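Local coordinates for putative O-GlcNAcase nagJ (Clostridium perfringens, PDB 6PV5), which probably hydrolyses terminal N-acetylhexosamine residues of glycans as a family 84 glycoside hydrolase, this chain being the part of a longer protein that includes the catalytic domain, at residues R320-K323 with E324-N328; G568-S571 with I572-Q576; K210-E214 with Y215-A219; E481-K484 with I485-H489; D424-L427 with D428-V431. All coordinates share one frame; numbering follows the deposited sequence. Where two conformers were deposited one is given.

Contact 1. Residues R320-K323 with E324-N328; sequences RFNK and EFIKN
Arg-320 and Glu-324, one helical turn apart, form a salt bridge in which NE of Arg-320 donates to OE1 of Glu-324 over 2.9 Å. The carboxylate comes to the edge of the guanidinium, but the two flat groups stand almost upright to each other, at 84°, and OE1 is met from above the carboxylate plane. Arginine suits the place because it serves several partners: NH1 pairs with Glu-278, and the guanidinium makes a cation-pi contact with Phe-281.

On the buried side Phe-321 and Phe-325 point the same way. CB of Phe-325 sits 4.1 Å from the centroid of the Phe-321 ring, over its face, a CH-pi contact. The rings, inclined at 26°, are slid apart and barely overlap. Ile-326 reaches back with its CD1 branch to CE2 of Phe-321, 3.9 Å away. Here the helix widens into a pi-type turn, O of Phe-321 accepting from the backbone N of both Phe-325 and Ile-326. On the exposed side Lys-327 folds back through bends at chi3 and chi4 (-77°), and its NZ donates to O of Lys-323 at 3.1 Å.

Helix 311-326 links strands 298-302 and 336-338 as a beta-alpha-beta unit; both phenylalanines press on helix 274-294, Phe-325 meets Phe-299 edge-to-face, and ND2 of Asn-322 bonds to Asp-365 and Asp-367.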
# COMPACT_ATOMS: atom_id res chain seq x y z
N ARG A 320 -12.75 22.29 18.10
CA ARG A 320 -11.94 23.22 18.87
C ARG A 320 -10.47 23.09 18.48
O ARG A 320 -9.82 24.11 18.25
CB ARG A 320 -12.15 23.00 20.37
CG ARG A 320 -11.88 24.24 21.21
CD ARG A 320 -11.98 23.92 22.69
NE ARG A 320 -11.22 24.88 23.48
CZ ARG A 320 -11.13 24.84 24.80
NH1 ARG A 320 -11.77 23.90 25.48
NH2 ARG A 320 -10.41 25.73 25.45
N PHE A 321 -9.97 21.85 18.38
CA PHE A 321 -8.58 21.62 18.04
C PHE A 321 -8.30 22.18 16.65
O PHE A 321 -7.25 22.78 16.41
CB PHE A 321 -8.19 20.14 18.15
CG PHE A 321 -6.73 19.86 17.90
CD1 PHE A 321 -5.82 19.84 18.95
CD2 PHE A 321 -6.25 19.64 16.62
CE1 PHE A 321 -4.47 19.58 18.72
CE2 PHE A 321 -4.91 19.39 16.39
CZ PHE A 321 -4.02 19.36 17.44
N ASN A 322 -9.25 21.94 15.74
CA ASN A 322 -9.15 22.39 14.36
C ASN A 322 -9.11 23.92 14.33
O ASN A 322 -8.38 24.52 13.53
CB ASN A 322 -10.35 21.85 13.58
CG ASN A 322 -10.27 22.07 12.09
OD1 ASN A 322 -9.27 21.75 11.46
ND2 ASN A 322 -11.35 22.55 11.51
N LYS A 323 -9.92 24.54 15.20
CA LYS A 323 -10.10 25.98 15.24
C LYS A 323 -8.90 26.64 15.92
O LYS A 323 -8.32 27.57 15.38
CB LYS A 323 -11.43 26.34 15.92
CG LYS A 323 -11.81 27.81 15.87
CD LYS A 323 -13.08 28.14 16.64
CE LYS A 323 -13.43 29.62 16.66
NZ LYS A 323 -12.50 30.40 17.52
N GLU A 324 -8.53 26.14 17.11
CA GLU A 324 -7.61 26.81 18.01
C GLU A 324 -6.16 26.36 17.81
O GLU A 324 -5.26 26.97 18.39
CB GLU A 324 -8.08 26.67 19.46
CG GLU A 324 -9.51 27.17 19.67
CD GLU A 324 -10.04 27.20 21.10
OE1 GLU A 324 -9.41 26.61 22.00
OE2 GLU A 324 -11.12 27.79 21.30
N PHE A 325 -5.93 25.34 16.96
CA PHE A 325 -4.58 24.86 16.65
C PHE A 325 -4.38 24.80 15.13
O PHE A 325 -3.58 25.54 14.59
CB PHE A 325 -4.23 23.55 17.38
CG PHE A 325 -2.82 23.07 17.09
CD1 PHE A 325 -1.76 23.46 17.90
CD2 PHE A 325 -2.55 22.31 15.96
CE1 PHE A 325 -0.46 23.07 17.60
CE2 PHE A 325 -1.25 21.93 15.66
CZ PHE A 325 -0.21 22.29 16.48
N ILE A 326 -5.13 23.91 14.45
CA ILE A 326 -4.85 23.63 13.04
C ILE A 326 -4.77 24.92 12.22
O ILE A 326 -3.79 25.14 11.51
CB ILE A 326 -5.88 22.66 12.42
CG1 ILE A 326 -5.83 21.26 13.04
CG2 ILE A 326 -5.74 22.64 10.90
CD1 ILE A 326 -4.66 20.40 12.61
N LYS A 327 -5.84 25.72 12.22
CA LYS A 327 -5.94 26.77 11.22
C LYS A 327 -4.97 27.93 11.46
O LYS A 327 -4.65 28.64 10.51
CB LYS A 327 -7.38 27.27 11.08
CG LYS A 327 -8.09 27.53 12.40
CD LYS A 327 -9.52 28.02 12.21
CE LYS A 327 -9.68 29.52 12.40
NZ LYS A 327 -9.68 29.89 13.84
N ASN A 328 -4.52 28.12 12.71
CA ASN A 328 -3.63 29.22 13.08
C ASN A 328 -2.15 28.87 12.95
O ASN A 328 -1.31 29.77 13.00
CB ASN A 328 -3.84 29.72 14.51
CG ASN A 328 -5.17 30.40 14.72
OD1 ASN A 328 -5.75 30.96 13.77
ND2 ASN A 328 -5.68 30.34 15.94

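Contact 2. Residues G568-S571 with I572-Q576; sequences GLKS and IEILQ
The carboxylate of Glu-573 is the flat group that matters here, and it is met at one oxygen by Lys-570: NZ of Lys-570 forms a salt bridge with OE1 of Glu-573 at 2.6 Å, on the syn side and 16° out of the carboxylate plane. Three residues apart on one helix, the two side chains reach each other in different ways. Glu-573 is extended beyond CG, whereas Lys-570 curls, with bends at chi2 (60°) and chi3 (55°) that bring its ammonium round to the acid. CE of Lys-570 also comes within 3.3 Å of OE1 of Glu-573. A lysine fits because NZ also forms salt bridges with Asp-589 and Glu-592 of helix 583-601, and so probably eases the repulsion between Asp-589 and the nearby OE1 of Glu-573.

Beneath this charged patch the backbone keeps regular alpha-helical bonding. Ile-574 N donates to Lys-570 O at 2.9 Å, and Leu-575 N to Ser-571 O at 3.0 Å. Ser-571, small enough for a buried place facing helix 612-619, turns OG back to O of Ala-567, while the branched Ile-574 packs on Phe-586. With helices 521-544, 583-601 and 612-619 packed against it, helix 548-579 is part of a helical bundle, consistent with the hyaluronidase-like post-catalytic region; the lysine-glutamate pair is an ordinary i, i+3 salt bridge on it.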
# COMPACT_ATOMS: atom_id res chain seq x y z
N GLY A 568 0.93 -32.85 -2.63
CA GLY A 568 0.06 -32.79 -3.80
C GLY A 568 0.44 -33.85 -4.83
O GLY A 568 -0.42 -34.54 -5.37
N LEU A 569 1.75 -33.99 -5.10
CA LEU A 569 2.25 -35.03 -5.99
C LEU A 569 1.83 -36.42 -5.50
O LEU A 569 1.42 -37.25 -6.31
CB LEU A 569 3.77 -34.92 -6.12
CG LEU A 569 4.25 -33.69 -6.88
CD1 LEU A 569 5.78 -33.57 -6.85
CD2 LEU A 569 3.69 -33.68 -8.31
N LYS A 570 1.89 -36.65 -4.17
CA LYS A 570 1.49 -37.94 -3.60
C LYS A 570 -0.01 -38.16 -3.74
O LYS A 570 -0.44 -39.27 -4.03
CB LYS A 570 1.91 -38.07 -2.13
CG LYS A 570 1.66 -39.43 -1.49
CD LYS A 570 2.38 -40.58 -2.17
CE LYS A 570 3.87 -40.36 -2.28
NZ LYS A 570 4.50 -41.44 -3.08
N SER A 571 -0.81 -37.09 -3.56
CA SER A 571 -2.26 -37.21 -3.69
C SER A 571 -2.64 -37.63 -5.11
O SER A 571 -3.58 -38.42 -5.27
CB SER A 571 -2.97 -35.94 -3.27
OG SER A 571 -2.66 -35.63 -1.92
N ILE A 572 -1.94 -37.11 -6.12
CA ILE A 572 -2.22 -37.50 -7.49
C ILE A 572 -1.94 -39.00 -7.62
O ILE A 572 -2.76 -39.74 -8.17
CB ILE A 572 -1.42 -36.65 -8.50
CG1 ILE A 572 -2.01 -35.25 -8.64
CG2 ILE A 572 -1.33 -37.35 -9.86
CD1 ILE A 572 -1.12 -34.30 -9.41
N GLU A 573 -0.80 -39.44 -7.08
CA GLU A 573 -0.42 -40.84 -7.18
C GLU A 573 -1.51 -41.72 -6.57
O GLU A 573 -1.86 -42.74 -7.17
CB GLU A 573 0.90 -41.12 -6.48
CG GLU A 573 2.10 -40.68 -7.29
CD GLU A 573 3.40 -40.88 -6.53
OE1 GLU A 573 3.36 -41.36 -5.36
OE2 GLU A 573 4.46 -40.57 -7.09
N ILE A 574 -2.06 -41.31 -5.41
CA ILE A 574 -3.10 -42.05 -4.71
C ILE A 574 -4.32 -42.17 -5.61
O ILE A 574 -4.89 -43.26 -5.73
CB ILE A 574 -3.46 -41.42 -3.34
CG1 ILE A 574 -2.31 -41.53 -2.32
CG2 ILE A 574 -4.76 -41.99 -2.78
CD1 ILE A 574 -2.49 -40.64 -1.09
N LEU A 575 -4.72 -41.04 -6.23
CA LEU A 575 -5.83 -41.05 -7.18
C LEU A 575 -5.55 -42.01 -8.34
O LEU A 575 -6.43 -42.74 -8.78
CB LEU A 575 -6.11 -39.63 -7.68
CG LEU A 575 -6.78 -38.68 -6.66
CD1 LEU A 575 -6.95 -37.26 -7.21
CD2 LEU A 575 -8.12 -39.22 -6.18
N GLN A 576 -4.32 -41.98 -8.87
CA GLN A 576 -3.96 -42.80 -10.01
C GLN A 576 -4.02 -44.28 -9.65
O GLN A 576 -4.44 -45.08 -10.47
CB GLN A 576 -2.56 -42.46 -10.51
CG GLN A 576 -2.53 -41.28 -11.46
CD GLN A 576 -1.12 -40.78 -11.68
OE1 GLN A 576 -0.21 -41.06 -10.89
NE2 GLN A 576 -0.93 -40.01 -12.74

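Contact 3. Residues K210-E214 with Y215-A219; sequences KMYGE and YKMNA
Tyr-212 O is held by two backbone donors from opposite faces of its carbonyl plane: Met-217 N at 2.7 Å and Tyr-215 N at 3.1 Å. The first of these bonds spans five residues, and a weak one from Lys-216 N to Gly-213 O lies inside it, the pattern of a Schellman motif ending the helix. Lys-216 takes the left-handed backbone conformation (phi 72°) that this ending needs, a place more often given to glycine.

Tyr-215, the first residue to leave helical geometry, has CG beside its backbone N (chi1 -66°), which lays the ring back against the helix. CG of Glu-214 lies over one face, 3.9 Å from the centroid of the Tyr-215 ring, as a CH-pi contact. Met-211 touches the same ring from the preceding turn, its CG 4.0 Å from CD2 of Tyr-215, while O of Met-211 is at the edge of the ring. Met-217 turns back to Tyr-212: the CB atoms of the two residues are 3.8 Å apart, and SD of Met-217 stands obliquely 5.0 Å from the Tyr-212 ring centroid, a Met-aromatic contact.

A water links O of Glu-214 to NZ of Lys-216, which also bonds to Ser-161; the Glu-214 carboxylate pairs with Lys-160. The last helical carbonyls thus find donors although the helix has stopped, while Met-217 and Tyr-212 carry apolar surface to Val-191 of barrel strand 188-192.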
# COMPACT_ATOMS: atom_id res chain seq x y z
N LYS A 210 11.08 5.88 2.39
CA LYS A 210 11.77 6.08 1.12
C LYS A 210 10.99 5.41 -0.01
O LYS A 210 10.97 5.91 -1.13
CB LYS A 210 13.20 5.53 1.16
N MET A 211 10.40 4.24 0.29
CA MET A 211 9.65 3.51 -0.72
C MET A 211 8.40 4.31 -1.11
O MET A 211 8.01 4.32 -2.28
CB MET A 211 9.26 2.11 -0.21
CG MET A 211 8.54 1.31 -1.27
SD MET A 211 7.94 -0.31 -0.67
CE MET A 211 6.48 0.17 0.27
N TYR A 212 7.78 4.98 -0.14
CA TYR A 212 6.58 5.76 -0.41
C TYR A 212 6.83 6.88 -1.42
O TYR A 212 6.06 7.04 -2.37
CB TYR A 212 6.00 6.33 0.88
CG TYR A 212 5.73 5.30 1.94
CD1 TYR A 212 5.56 3.95 1.62
CD2 TYR A 212 5.61 5.66 3.27
CE1 TYR A 212 5.31 3.00 2.60
CE2 TYR A 212 5.36 4.72 4.26
CZ TYR A 212 5.20 3.38 3.92
OH TYR A 212 4.96 2.45 4.89
N GLY A 213 7.94 7.62 -1.23
CA GLY A 213 8.33 8.70 -2.13
C GLY A 213 8.69 8.18 -3.51
O GLY A 213 8.38 8.81 -4.52
N GLU A 214 9.31 6.99 -3.54
CA GLU A 214 9.66 6.36 -4.79
C GLU A 214 8.42 6.09 -5.64
O GLU A 214 8.48 6.15 -6.87
CB GLU A 214 10.45 5.08 -4.51
CG GLU A 214 11.15 4.54 -5.74
CD GLU A 214 12.46 5.23 -6.12
OE1 GLU A 214 13.22 4.64 -6.93
OE2 GLU A 214 12.72 6.34 -5.62
N TYR A 215 7.29 5.81 -4.98
CA TYR A 215 6.11 5.33 -5.69
C TYR A 215 4.92 6.28 -5.51
O TYR A 215 3.78 5.91 -5.77
CB TYR A 215 5.86 3.86 -5.36
CG TYR A 215 6.99 3.01 -5.89
CD1 TYR A 215 7.08 2.75 -7.24
CD2 TYR A 215 7.99 2.53 -5.06
CE1 TYR A 215 8.11 2.00 -7.76
CE2 TYR A 215 9.05 1.79 -5.57
CZ TYR A 215 9.11 1.53 -6.93
OH TYR A 215 10.11 0.82 -7.49
N LYS A 216 5.23 7.50 -5.04
CA LYS A 216 4.33 8.64 -5.06
C LYS A 216 3.20 8.46 -4.05
O LYS A 216 2.11 9.00 -4.24
CB LYS A 216 3.79 8.91 -6.47
CG LYS A 216 4.84 9.10 -7.56
CD LYS A 216 4.25 9.43 -8.90
CE LYS A 216 5.29 9.59 -9.99
NZ LYS A 216 5.49 8.34 -10.77
N MET A 217 3.47 7.75 -2.95
CA MET A 217 2.59 7.79 -1.79
C MET A 217 3.03 8.95 -0.91
O MET A 217 4.20 9.06 -0.59
CB MET A 217 2.65 6.51 -0.97
CG MET A 217 2.45 5.25 -1.81
SD MET A 217 2.17 3.78 -0.76
CE MET A 217 0.45 4.01 -0.32
N ASN A 218 2.06 9.74 -0.43
CA ASN A 218 2.38 11.08 0.05
C ASN A 218 2.14 11.19 1.54
O ASN A 218 2.20 12.28 2.07
CB ASN A 218 1.62 12.16 -0.74
CG ASN A 218 0.11 12.13 -0.58
OD1 ASN A 218 -0.44 11.27 0.11
ND2 ASN A 218 -0.57 13.09 -1.20
N ALA A 219 1.85 10.07 2.24
CA ALA A 219 1.69 10.20 3.68
C ALA A 219 2.04 8.92 4.42
O ALA A 219 1.80 7.82 3.95
CB ALA A 219 0.28 10.64 4.01
O HOH W 1 6.90 6.33 -9.02

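Contact 4. Residues E481-K484 with I485-H489. With EDO (1,2-ethanediol), chain C.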
# COMPACT_ATOMS: atom_id res chain seq x y z
N GLU A 481 9.17 -14.65 -11.22
CA GLU A 481 8.31 -15.76 -11.61
C GLU A 481 8.17 -16.80 -10.49
O GLU A 481 7.09 -17.35 -10.29
CB GLU A 481 8.77 -16.46 -12.90
CG GLU A 481 8.74 -15.58 -14.15
CD GLU A 481 7.39 -15.03 -14.60
OE1 GLU A 481 6.33 -15.63 -14.28
OE2 GLU A 481 7.40 -13.98 -15.29
N GLU A 482 9.29 -17.11 -9.82
CA GLU A 482 9.28 -18.05 -8.70
C GLU A 482 8.43 -17.45 -7.57
O GLU A 482 7.63 -18.15 -6.96
CB GLU A 482 10.70 -18.29 -8.18
CG GLU A 482 11.55 -19.13 -9.14
CD GLU A 482 12.22 -18.38 -10.28
OE1 GLU A 482 12.01 -17.15 -10.42
OE2 GLU A 482 12.98 -19.03 -11.02
N PHE A 483 8.59 -16.15 -7.33
CA PHE A 483 7.86 -15.49 -6.25
C PHE A 483 6.34 -15.54 -6.47
O PHE A 483 5.58 -15.81 -5.54
CB PHE A 483 8.35 -14.06 -6.04
CG PHE A 483 7.98 -13.55 -4.67
CD1 PHE A 483 6.72 -13.03 -4.44
CD2 PHE A 483 8.87 -13.68 -3.61
CE1 PHE A 483 6.35 -12.61 -3.16
CE2 PHE A 483 8.50 -13.25 -2.34
CZ PHE A 483 7.24 -12.72 -2.11
N LYS A 484 5.90 -15.23 -7.70
CA LYS A 484 4.47 -15.20 -7.98
C LYS A 484 3.85 -16.58 -7.77
O LYS A 484 2.77 -16.68 -7.21
CB LYS A 484 4.20 -14.68 -9.40
CG LYS A 484 2.71 -14.55 -9.71
CD LYS A 484 2.42 -14.04 -11.09
CE LYS A 484 0.93 -13.94 -11.38
NZ LYS A 484 0.70 -13.28 -12.69
N ILE A 485 4.56 -17.64 -8.21
CA ILE A 485 4.12 -19.01 -7.97
C ILE A 485 3.84 -19.23 -6.48
O ILE A 485 2.84 -19.85 -6.13
CB ILE A 485 5.12 -20.04 -8.55
CG1 ILE A 485 5.15 -20.00 -10.08
CG2 ILE A 485 4.79 -21.44 -8.02
CD1 ILE A 485 6.36 -20.69 -10.72
N PHE A 486 4.70 -18.68 -5.61
CA PHE A 486 4.51 -18.78 -4.17
C PHE A 486 3.37 -17.86 -3.71
O PHE A 486 2.45 -18.28 -3.00
CB PHE A 486 5.84 -18.41 -3.49
CG PHE A 486 5.81 -18.25 -2.00
CD1 PHE A 486 5.73 -19.37 -1.17
CD2 PHE A 486 5.89 -16.99 -1.41
CE1 PHE A 486 5.72 -19.22 0.22
CE2 PHE A 486 5.87 -16.85 -0.03
CZ PHE A 486 5.79 -17.96 0.79
N ALA A 487 3.44 -16.58 -4.13
CA ALA A 487 2.48 -15.58 -3.66
C ALA A 487 1.05 -15.92 -4.10
O ALA A 487 0.10 -15.59 -3.40
CB ALA A 487 2.90 -14.22 -4.17
N ASN A 488 0.92 -16.61 -5.23
CA ASN A 488 -0.38 -17.05 -5.73
C ASN A 488 -1.17 -17.83 -4.67
O ASN A 488 -2.40 -17.79 -4.66
CB ASN A 488 -0.23 -17.80 -7.06
CG ASN A 488 -1.51 -18.34 -7.66
OD1 ASN A 488 -2.53 -17.66 -7.73
ND2 ASN A 488 -1.46 -19.58 -8.12
N HIS A 489 -0.46 -18.51 -3.75
CA HIS A 489 -1.15 -19.33 -2.77
C HIS A 489 -1.31 -18.60 -1.45
O HIS A 489 -1.63 -19.22 -0.44
CB HIS A 489 -0.40 -20.65 -2.56
CG HIS A 489 -0.40 -21.56 -3.74
ND1 HIS A 489 -1.29 -22.59 -3.86
CD2 HIS A 489 0.36 -21.56 -4.86
CE1 HIS A 489 -1.07 -23.23 -5.00
NE2 HIS A 489 -0.08 -22.61 -5.64
C1 EDO C . 5.54 -11.30 -11.71
O1 EDO C . 6.28 -10.18 -12.19
C2 EDO C . 5.13 -12.27 -12.75
O2 EDO C . 6.04 -12.37 -13.84
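Phe-483 and Phe-486 meet as a T-shaped pair, the edge of Phe-486 directed toward the face of Phe-483. Their planes stand at 73° and the ring centroids are 6.0 Å apart. Each ring leaves the helix with CG anti to its backbone N (chi1 -160° for Phe-483, 171° for Phe-486), but three residues of helical twist separate their directions. Ala-487, one turn after Phe-483, comes obliquely to that ring, its CB 3.9 Å from CE1 of Phe-483; a methyl is compact enough to fit beside Trp-468 of helix 464-476. The rings themselves face helix 548-579, where Phe-486 makes a further edge-to-face contact with Phe-561.

Lys-484 is fully extended, carrying NZ to Asp-469 while its CD lies 3.6 Å from C2 of a bound ethanediol. O2 of that ethanediol donates to OE2 of Glu-481 at 2.6 Å. The ethanediol, probably from the crystallisation liquor, is also hydrogen-bonded to O of Asp-469.

Near the helix end, Asn-488 N donates to Lys-484 O over 2.7 Å, and the Asn-488 side chain bonds to Arg-497. Helix 464-476 is met both by apolar contacts and by the Lys-484 to Asp-469 salt bridge, so the packing is probably mainly hydrophobic, with a charge pair added.

Contact 5. Residues D424-L427 with D428-V431. With EDO (1,2-ethanediol), chain D.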
# COMPACT_ATOMS: atom_id res chain seq x y z
N ASP A 424 -13.58 -0.32 -5.73
CA ASP A 424 -14.26 0.24 -6.89
C ASP A 424 -13.31 1.16 -7.67
O ASP A 424 -12.63 2.00 -7.09
CB ASP A 424 -15.55 0.95 -6.46
CG ASP A 424 -16.53 1.14 -7.60
OD1 ASP A 424 -16.21 1.90 -8.52
OD2 ASP A 424 -17.61 0.54 -7.55
N ARG A 425 -13.26 0.95 -8.98
CA ARG A 425 -12.50 1.75 -9.93
C ARG A 425 -12.85 3.24 -9.82
O ARG A 425 -11.99 4.08 -10.06
CB ARG A 425 -12.76 1.24 -11.34
CG ARG A 425 -12.09 2.03 -12.46
CD ARG A 425 -12.30 1.42 -13.84
NE ARG A 425 -12.28 -0.04 -13.84
CZ ARG A 425 -11.20 -0.81 -13.86
NH1 ARG A 425 -9.98 -0.28 -13.88
NH2 ARG A 425 -11.33 -2.13 -13.86
N ASN A 426 -14.08 3.57 -9.40
CA ASN A 426 -14.52 4.96 -9.34
C ASN A 426 -14.82 5.39 -7.91
O ASN A 426 -15.65 6.27 -7.69
CB ASN A 426 -15.75 5.19 -10.22
CG ASN A 426 -15.44 4.94 -11.68
OD1 ASN A 426 -16.01 4.04 -12.29
ND2 ASN A 426 -14.49 5.69 -12.22
N LEU A 427 -14.14 4.76 -6.93
CA LEU A 427 -14.23 5.11 -5.52
C LEU A 427 -13.90 6.58 -5.31
O LEU A 427 -14.40 7.19 -4.36
CB LEU A 427 -13.23 4.27 -4.73
CG LEU A 427 -13.69 3.83 -3.35
CD1 LEU A 427 -14.87 2.89 -3.47
CD2 LEU A 427 -12.55 3.16 -2.59
N ASP A 428 -13.00 7.11 -6.16
CA ASP A 428 -12.52 8.48 -6.06
C ASP A 428 -13.66 9.50 -6.14
O ASP A 428 -13.51 10.64 -5.68
CB ASP A 428 -11.36 8.75 -7.03
CG ASP A 428 -11.71 8.62 -8.50
OD1 ASP A 428 -12.75 8.01 -8.81
OD2 ASP A 428 -10.94 9.12 -9.33
N GLU A 429 -14.83 9.10 -6.66
CA GLU A 429 -15.98 9.99 -6.71
C GLU A 429 -16.47 10.34 -5.30
O GLU A 429 -17.03 11.41 -5.11
CB GLU A 429 -17.13 9.35 -7.49
CG GLU A 429 -16.82 9.17 -8.96
CD GLU A 429 -18.00 8.65 -9.79
OE1 GLU A 429 -19.15 8.71 -9.29
OE2 GLU A 429 -17.77 8.18 -10.94
N GLU A 430 -16.27 9.43 -4.33
CA GLU A 430 -16.83 9.61 -2.99
C GLU A 430 -15.73 9.60 -1.92
O GLU A 430 -16.00 9.81 -0.73
CB GLU A 430 -17.88 8.54 -2.70
CG GLU A 430 -19.12 8.61 -3.58
CD GLU A 430 -19.86 9.95 -3.59
OE1 GLU A 430 -19.91 10.61 -2.53
OE2 GLU A 430 -20.36 10.33 -4.67
N VAL A 431 -14.49 9.34 -2.34
CA VAL A 431 -13.42 9.05 -1.40
C VAL A 431 -12.19 9.84 -1.84
O VAL A 431 -11.78 9.74 -2.99
CB VAL A 431 -13.14 7.53 -1.35
CG1 VAL A 431 -11.95 7.18 -0.46
CG2 VAL A 431 -14.37 6.75 -0.89
C1 EDO D . -20.37 14.77 -0.59
O1 EDO D . -21.67 14.18 -0.53
C2 EDO D . -19.29 13.86 -1.05
O2 EDO D . -19.37 13.43 -2.40
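Asn-426 O accepts from Glu-429 N at 3.1 Å and Leu-427 O from Glu-430 N at 2.9 Å, the short-range bonds of a 3-10 turn that follows a type I beta turn running from Asp-424 to Leu-427.

Asp-424 begins the sequence well: its OD1 takes the N-H of Asn-426 with the anti lone pair, at 2.8 Å, making an Asx turn, while OD2 receives the backbone N of Leu-385. Asn-426 and Glu-429 then lie side by side, pointing the same way, with CB of Asn-426 3.7 Å from OE2 of Glu-429. Their amide and carboxylate planes are inclined at 37°, and it is the aliphatic part of the asparagine that touches the acid. Leu-427 and Val-431 supply the buried side, CG of the leucine lying 3.9 Å from CG2 of the valine. Branched apolar residues are apt there because both also pack on Leu-401.

Glu-430 is bent at chi2 (-55°), and its OE1 bonds to Ser-392 and accepts from O2 of an ethanediol at 2.9 Å; a carboxylate oxygen, with more than one lone pair, can serve both hydroxyls.

The turn delivers the chain from the loop after barrel strand 399-403 into strand 431-436, the last of the barrel. Helix 385-395 lies against Glu-429, Glu-430 and Val-431, and backbone bonding of Glu-430 with Met-399 brings the incoming strand alongside its neighbour.

In the fold
Along the chain the order is contact 3, contact 1, contact 5, contact 4, contact 2, each closing before the next opens. Contacts 3, 1 and 5 belong to the eight-stranded parallel barrel expected to carry catalysis: contact 3 leads into its second strand, contact 1 lies on the helix between the fourth and fifth, and contact 5 leads into the eighth. Contact 4 lies beyond the last strand on helix 480-487, which packs against helix 548-579, the helix that carries contact 2; their centres are about 22 Å apart. Contacts 1 and 2, with centres about 67 Å apart, lie on opposite sides of the chain's centre. Contact 4 thus stands where barrel and helical bundle join.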